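Local coordinates for conserved exported protein (Bacteroides fragilis, PDB 3CLW), which is of unknown function but is probably a family 30 glycoside hydrolase that cleaves O-glycosidic bonds, at residues A[208-219]-A[262-270]. Residues are numbered along the deposited sequence; the frame is centred on the assembly and turned at random.
Sequences YRMVEELDKAIS and YSVLKFKNL
Asn269 and Asp215 hold the end of the 262-270 loop to helix 204-221 by polar bonds. The side-chain amide ND2 of Asn269 donates to the carbonyl O of Asp215 (2.9 Å) and to OG of Ser219, both close to its amide plane; that carbonyl also takes the helical bond from Ser219 N. In return, OD1 of Asp215 accepts Asn269 N at 2.7 Å, while OD2 reaches Lys268 N through a water, so both carboxylate oxygens are engaged. Lys266 NZ donates to Tyr208 OH at 2.7 Å.

Aromatic packing lies toward the Tyr208 end, with Phe267 between Tyr208 and Asp215 along the helix. Phe267 turns its edge to the face of Tyr208 in an offset edge-to-face pair (planes at 67°), and Glu212 CA lies over a face of the Phe267 ring. CG anti to the backbone N (chi1 176°) carries the Tyr208 ring to the loop, its edge at Tyr262 O and Ser263 O. Val211 CG1 touches Phe267 CD2 (3.7 Å), Val264 and Leu270; Ile218 CG2 packs against Asn269 CG (3.4 Å).

The helix after strand 178-182 thus meets the loop leading into strand 270-276; strand 226-232, touched by Val211 and Ile218, pairs parallel with both, consistent with the family's TIM barrel. Helix 251-256 touches Val264, and helix 157-173 flanks Met210 and Ala217.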
ATOM      1  N   TYR A 208       8.075  20.080  -4.045  1.00 36.23           N
ATOM      2  CA  TYR A 208       9.510  20.313  -4.047  1.00 35.62           C
ATOM      3  C   TYR A 208       9.949  20.986  -2.748  1.00 34.80           C
ATOM      4  O   TYR A 208      10.957  20.595  -2.151  1.00 34.58           O
ATOM      5  CB  TYR A 208       9.938  21.115  -5.311  1.00 36.87           C
ATOM      6  CG  TYR A 208      11.403  21.488  -5.333  1.00 36.92           C
ATOM      7  CD1 TYR A 208      12.313  20.764  -6.075  1.00 36.88           C
ATOM      8  CD2 TYR A 208      11.875  22.569  -4.573  1.00 40.40           C
ATOM      9  CE1 TYR A 208      13.673  21.115  -6.084  1.00 39.67           C
ATOM     10  CE2 TYR A 208      13.227  22.931  -4.563  1.00 38.57           C
ATOM     11  CZ  TYR A 208      14.114  22.206  -5.317  1.00 39.55           C
ATOM     12  OH  TYR A 208      15.448  22.575  -5.308  1.00 39.87           O
ATOM     13  N   ARG A 209       9.191  21.972  -2.301  1.00 34.93           N
ATOM     14  CA  ARG A 209       9.509  22.652  -1.053  1.00 37.22           C
ATOM     15  C   ARG A 209       9.421  21.723   0.142  1.00 36.54           C
ATOM     16  O   ARG A 209      10.283  21.773   1.005  1.00 37.70           O
ATOM     17  CB  ARG A 209       8.625  23.885  -0.799  1.00 37.12           C
ATOM     18  CG  ARG A 209       9.006  25.115  -1.576  1.00 40.27           C
ATOM     19  CD  ARG A 209       8.330  26.375  -1.011  1.00 40.34           C
ATOM     20  NE  ARG A 209       8.964  26.896   0.217  1.00 43.47           N
ATOM     21  CZ  ARG A 209       8.423  27.844   0.991  1.00 43.75           C
ATOM     22  NH1 ARG A 209       7.235  28.376   0.703  1.00 42.47           N
ATOM     23  NH2 ARG A 209       9.071  28.269   2.056  1.00 44.51           N
ATOM     24  N   MET A 210       8.376  20.885   0.195  1.00 36.13           N
ATOM     25  CA  MET A 210       8.232  19.949   1.278  1.00 34.64           C
ATOM     26  C   MET A 210       9.431  19.004   1.288  1.00 34.78           C
ATOM     27  O   MET A 210      10.025  18.759   2.331  1.00 34.42           O
ATOM     28  CB  MET A 210       6.883  19.217   1.213  1.00 34.99           C
ATOM     29  CG  MET A 210       5.681  19.999   1.889  1.00 34.42           C
ATOM     30  SD  MET A 210       6.061  20.793   3.492  1.00 30.30           S
ATOM     31  CE  MET A 210       6.691  19.337   4.371  1.00 31.60           C
ATOM     32  N   VAL A 211       9.835  18.518   0.121  1.00 35.21           N
ATOM     33  CA  VAL A 211      11.025  17.671   0.063  1.00 35.46           C
ATOM     34  C   VAL A 211      12.265  18.419   0.578  1.00 35.35           C
ATOM     35  O   VAL A 211      13.001  17.916   1.409  1.00 35.03           O
ATOM     36  CB  VAL A 211      11.262  17.086  -1.341  1.00 35.39           C
ATOM     37  CG1 VAL A 211      12.580  16.319  -1.379  1.00 35.22           C
ATOM     38  CG2 VAL A 211      10.118  16.166  -1.714  1.00 36.46           C
ATOM     39  N   GLU A 212      12.444  19.643   0.111  1.00 36.13           N
ATOM     40  CA  GLU A 212      13.577  20.453   0.478  1.00 36.82           C
ATOM     41  C   GLU A 212      13.610  20.670   1.991  1.00 36.04           C
ATOM     42  O   GLU A 212      14.647  20.453   2.632  1.00 36.26           O
ATOM     43  CB  GLU A 212      13.503  21.781  -0.289  1.00 36.30           C
ATOM     44  CG  GLU A 212      14.524  22.837   0.077  1.00 37.99           C
ATOM     45  CD  GLU A 212      14.443  24.046  -0.901  1.00 40.65           C
ATOM     46  OE1 GLU A 212      13.340  24.658  -1.074  1.00 41.98           O
ATOM     47  OE2 GLU A 212      15.483  24.341  -1.531  1.00 45.67           O
ATOM     48  N   GLU A 213      12.478  21.076   2.566  1.00 35.56           N
ATOM     49  CA  GLU A 213      12.430  21.327   4.006  1.00 35.41           C
ATOM     50  C   GLU A 213      12.574  20.049   4.863  1.00 35.20           C
ATOM     51  O   GLU A 213      13.262  20.049   5.909  1.00 34.90           O
ATOM     52  CB  GLU A 213      11.163  22.107   4.375  1.00 35.66           C
ATOM     53  CG  GLU A 213      11.076  23.496   3.750  1.00 37.85           C
ATOM     54  CD  GLU A 213      12.257  24.419   4.088  1.00 40.59           C
ATOM     55  OE1 GLU A 213      12.866  24.320   5.175  1.00 42.56           O
ATOM     56  OE2 GLU A 213      12.571  25.286   3.247  1.00 46.32           O
ATOM     57  N   LEU A 214      11.926  18.966   4.431  1.00 34.50           N
ATOM     58  CA  LEU A 214      12.080  17.671   5.135  1.00 34.06           C
ATOM     59  C   LEU A 214      13.529  17.216   5.083  1.00 33.97           C
ATOM     60  O   LEU A 214      14.083  16.793   6.072  1.00 34.94           O
ATOM     61  CB  LEU A 214      11.174  16.602   4.531  1.00 32.68           C
ATOM     62  CG  LEU A 214       9.763  16.586   5.111  1.00 33.06           C
ATOM     63  CD1 LEU A 214       8.864  15.856   4.142  1.00 30.19           C
ATOM     64  CD2 LEU A 214       9.774  15.919   6.519  1.00 30.96           C
ATOM     65  N   ASP A 215      14.142  17.324   3.913  1.00 34.87           N
ATOM     66  CA  ASP A 215      15.555  16.980   3.746  1.00 34.80           C
ATOM     67  C   ASP A 215      16.416  17.685   4.786  1.00 34.58           C
ATOM     68  O   ASP A 215      17.193  17.057   5.469  1.00 35.35           O
ATOM     69  CB  ASP A 215      16.015  17.312   2.335  1.00 34.25           C
ATOM     70  CG  ASP A 215      17.463  16.937   2.092  1.00 36.66           C
ATOM     71  OD1 ASP A 215      17.759  15.728   1.935  1.00 34.71           O
ATOM     72  OD2 ASP A 215      18.304  17.868   2.046  1.00 39.19           O
ATOM     73  N   LYS A 216      16.250  18.990   4.913  1.00 34.76           N
ATOM     74  CA  LYS A 216      16.994  19.789   5.874  1.00 34.89           C
ATOM     75  C   LYS A 216      16.700  19.377   7.328  1.00 34.68           C
ATOM     76  O   LYS A 216      17.609  19.220   8.149  1.00 34.52           O
ATOM     77  CB  LYS A 216      16.637  21.259   5.641  1.00 34.87           C
ATOM     78  CG  LYS A 216      17.306  22.265   6.561  1.00 39.42           C
ATOM     79  CD  LYS A 216      16.714  23.644   6.230  1.00 46.58           C
ATOM     80  CE  LYS A 216      17.422  24.803   6.935  1.00 51.51           C
ATOM     81  NZ  LYS A 216      17.360  26.057   6.064  1.00 51.12           N
ATOM     82  N   ALA A 217      15.421  19.218   7.645  1.00 34.41           N
ATOM     83  CA  ALA A 217      14.992  18.808   8.987  1.00 33.41           C
ATOM     84  C   ALA A 217      15.528  17.406   9.382  1.00 33.14           C
ATOM     85  O   ALA A 217      15.957  17.191  10.525  1.00 33.51           O
ATOM     86  CB  ALA A 217      13.451  18.884   9.058  1.00 32.48           C
ATOM     87  N   ILE A 218      15.543  16.466   8.440  1.00 34.07           N
ATOM     88  CA  ILE A 218      16.058  15.111   8.725  1.00 34.73           C
ATOM     89  C   ILE A 218      17.568  15.130   9.017  1.00 36.33           C
ATOM     90  O   ILE A 218      18.058  14.343   9.844  1.00 35.21           O
ATOM     91  CB  ILE A 218      15.768  14.117   7.562  1.00 35.22           C
ATOM     92  CG1 ILE A 218      14.283  13.727   7.529  1.00 34.44           C
ATOM     93  CG2 ILE A 218      16.707  12.840   7.629  1.00 34.07           C
ATOM     94  CD1 ILE A 218      13.841  13.042   6.208  1.00 32.94           C
ATOM     95  N   SER A 219      18.286  16.025   8.316  1.00 36.80           N
ATOM     96  CA  SER A 219      19.730  16.162   8.460  1.00 37.62           C
ATOM     97  C   SER A 219      20.044  16.766   9.811  1.00 38.14           C
ATOM     98  O   SER A 219      20.914  16.251  10.514  1.00 38.25           O
ATOM     99  CB  SER A 219      20.344  16.982   7.296  1.00 37.94           C
ATOM    100  OG  SER A 219      20.359  16.228   6.091  1.00 37.80           O
ATOM    101  N   TYR A 262      11.452  20.455 -11.367  1.00 43.69           N
ATOM    102  CA  TYR A 262      11.372  20.326  -9.935  1.00 42.44           C
ATOM    103  C   TYR A 262      12.055  19.049  -9.505  1.00 41.73           C
ATOM    104  O   TYR A 262      11.517  18.299  -8.691  1.00 41.86           O
ATOM    105  CB  TYR A 262       9.921  20.311  -9.508  1.00 42.00           C
ATOM    106  CG  TYR A 262       9.148  21.543  -9.862  1.00 41.15           C
ATOM    107  CD1 TYR A 262       9.241  22.686  -9.086  1.00 40.88           C
ATOM    108  CD2 TYR A 262       8.293  21.557 -10.970  1.00 43.30           C
ATOM    109  CE1 TYR A 262       8.514  23.824  -9.402  1.00 40.41           C
ATOM    110  CE2 TYR A 262       7.544  22.691 -11.287  1.00 42.69           C
ATOM    111  CZ  TYR A 262       7.678  23.816 -10.489  1.00 41.14           C
ATOM    112  OH  TYR A 262       6.961  24.935 -10.771  1.00 42.62           O
ATOM    113  N   SER A 263      13.222  18.797 -10.081  1.00 40.43           N
ATOM    114  CA  SER A 263      13.982  17.591  -9.780  1.00 39.91           C
ATOM    115  C   SER A 263      14.338  17.554  -8.299  1.00 39.85           C
ATOM    116  O   SER A 263      14.875  18.532  -7.765  1.00 38.80           O
ATOM    117  CB  SER A 263      15.251  17.483 -10.641  1.00 39.60           C
ATOM    118  OG  SER A 263      15.917  16.241 -10.421  1.00 36.85           O
ATOM    119  N   VAL A 264      14.029  16.422  -7.649  1.00 40.16           N
ATOM    120  CA  VAL A 264      14.311  16.232  -6.214  1.00 39.19           C
ATOM    121  C   VAL A 264      15.463  15.261  -5.986  1.00 39.64           C
ATOM    122  O   VAL A 264      15.868  15.012  -4.853  1.00 39.70           O
ATOM    123  CB  VAL A 264      13.041  15.772  -5.444  1.00 40.01           C
ATOM    124  CG1 VAL A 264      12.001  16.881  -5.442  1.00 38.65           C
ATOM    125  CG2 VAL A 264      12.443  14.463  -6.027  1.00 38.27           C
ATOM    126  N   LEU A 265      16.014  14.743  -7.080  1.00 39.69           N
ATOM    127  CA  LEU A 265      17.008  13.663  -7.053  1.00 39.50           C
ATOM    128  C   LEU A 265      18.236  14.016  -6.217  1.00 39.63           C
ATOM    129  O   LEU A 265      18.829  13.149  -5.593  1.00 39.35           O
ATOM    130  CB  LEU A 265      17.422  13.263  -8.487  1.00 40.03           C
ATOM    131  CG  LEU A 265      16.400  12.564  -9.419  1.00 40.08           C
ATOM    132  CD1 LEU A 265      17.058  12.236 -10.769  1.00 38.71           C
ATOM    133  CD2 LEU A 265      15.752  11.283  -8.801  1.00 39.18           C
ATOM    134  N   LYS A 266      18.565  15.302  -6.176  1.00 39.71           N
ATOM    135  CA  LYS A 266      19.708  15.841  -5.445  1.00 40.34           C
ATOM    136  C   LYS A 266      19.606  15.768  -3.922  1.00 39.80           C
ATOM    137  O   LYS A 266      20.621  15.845  -3.224  1.00 39.77           O
ATOM    138  CB  LYS A 266      19.902  17.307  -5.834  1.00 41.09           C
ATOM    139  CG  LYS A 266      18.702  18.222  -5.485  1.00 42.72           C
ATOM    140  CD  LYS A 266      18.814  19.564  -6.225  1.00 42.07           C
ATOM    141  CE  LYS A 266      17.690  20.518  -5.827  1.00 44.41           C
ATOM    142  NZ  LYS A 266      17.669  21.821  -6.590  1.00 44.56           N
ATOM    143  N   PHE A 267      18.384  15.688  -3.396  1.00 39.27           N
ATOM    144  CA  PHE A 267      18.195  15.711  -1.958  1.00 37.91           C
ATOM    145  C   PHE A 267      18.652  14.402  -1.335  1.00 37.97           C
ATOM    146  O   PHE A 267      18.192  13.331  -1.708  1.00 37.76           O
ATOM    147  CB  PHE A 267      16.763  16.065  -1.612  1.00 37.41           C
ATOM    148  CG  PHE A 267      16.396  17.489  -1.968  1.00 37.22           C
ATOM    149  CD1 PHE A 267      16.948  18.569  -1.265  1.00 36.81           C
ATOM    150  CD2 PHE A 267      15.542  17.755  -3.022  1.00 34.57           C
ATOM    151  CE1 PHE A 267      16.620  19.893  -1.605  1.00 33.63           C
ATOM    152  CE2 PHE A 267      15.207  19.077  -3.351  1.00 33.88           C
ATOM    153  CZ  PHE A 267      15.744  20.134  -2.637  1.00 33.74           C
ATOM    154  N   LYS A 268      19.621  14.527  -0.439  1.00 37.97           N
ATOM    155  CA  LYS A 268      20.261  13.425   0.301  1.00 39.32           C
ATOM    156  C   LYS A 268      19.240  12.490   0.986  1.00 38.11           C
ATOM    157  O   LYS A 268      19.412  11.277   1.007  1.00 37.12           O
ATOM    158  CB  LYS A 268      21.173  14.066   1.359  1.00 39.88           C
ATOM    159  CG  LYS A 268      21.991  13.144   2.243  1.00 43.79           C
ATOM    160  CD  LYS A 268      22.459  13.886   3.517  1.00 42.41           C
ATOM    161  CE  LYS A 268      23.272  12.949   4.470  1.00 46.29           C
ATOM    162  NZ  LYS A 268      23.348  13.406   5.947  1.00 47.63           N
ATOM    163  N   ASN A 269      18.183  13.063   1.554  1.00 37.39           N
ATOM    164  CA  ASN A 269      17.272  12.274   2.398  1.00 36.55           C
ATOM    165  C   ASN A 269      16.011  11.832   1.677  1.00 36.48           C
ATOM    166  O   ASN A 269      15.079  11.313   2.304  1.00 35.91           O
ATOM    167  CB  ASN A 269      16.949  13.012   3.700  1.00 35.74           C
ATOM    168  CG  ASN A 269      18.168  13.234   4.539  1.00 34.95           C
ATOM    169  OD1 ASN A 269      18.891  12.285   4.835  1.00 32.51           O
ATOM    170  ND2 ASN A 269      18.408  14.482   4.939  1.00 31.83           N
ATOM    171  N   LEU A 270      15.997  12.044   0.358  1.00 36.46           N
ATOM    172  CA  LEU A 270      14.926  11.541  -0.493  1.00 36.20           C
ATOM    173  C   LEU A 270      15.023  10.031  -0.560  1.00 36.52           C
ATOM    174  O   LEU A 270      16.108   9.487  -0.792  1.00 37.10           O
ATOM    175  CB  LEU A 270      15.040  12.089  -1.909  1.00 35.80           C
ATOM    176  CG  LEU A 270      13.907  11.698  -2.892  1.00 35.90           C
ATOM    177  CD1 LEU A 270      12.632  12.532  -2.713  1.00 31.36           C
ATOM    178  CD2 LEU A 270      14.412  11.748  -4.371  1.00 35.73           C
TER
HETATM  179  O   HOH W   1      20.525  17.247   0.270  1.00 32.15           O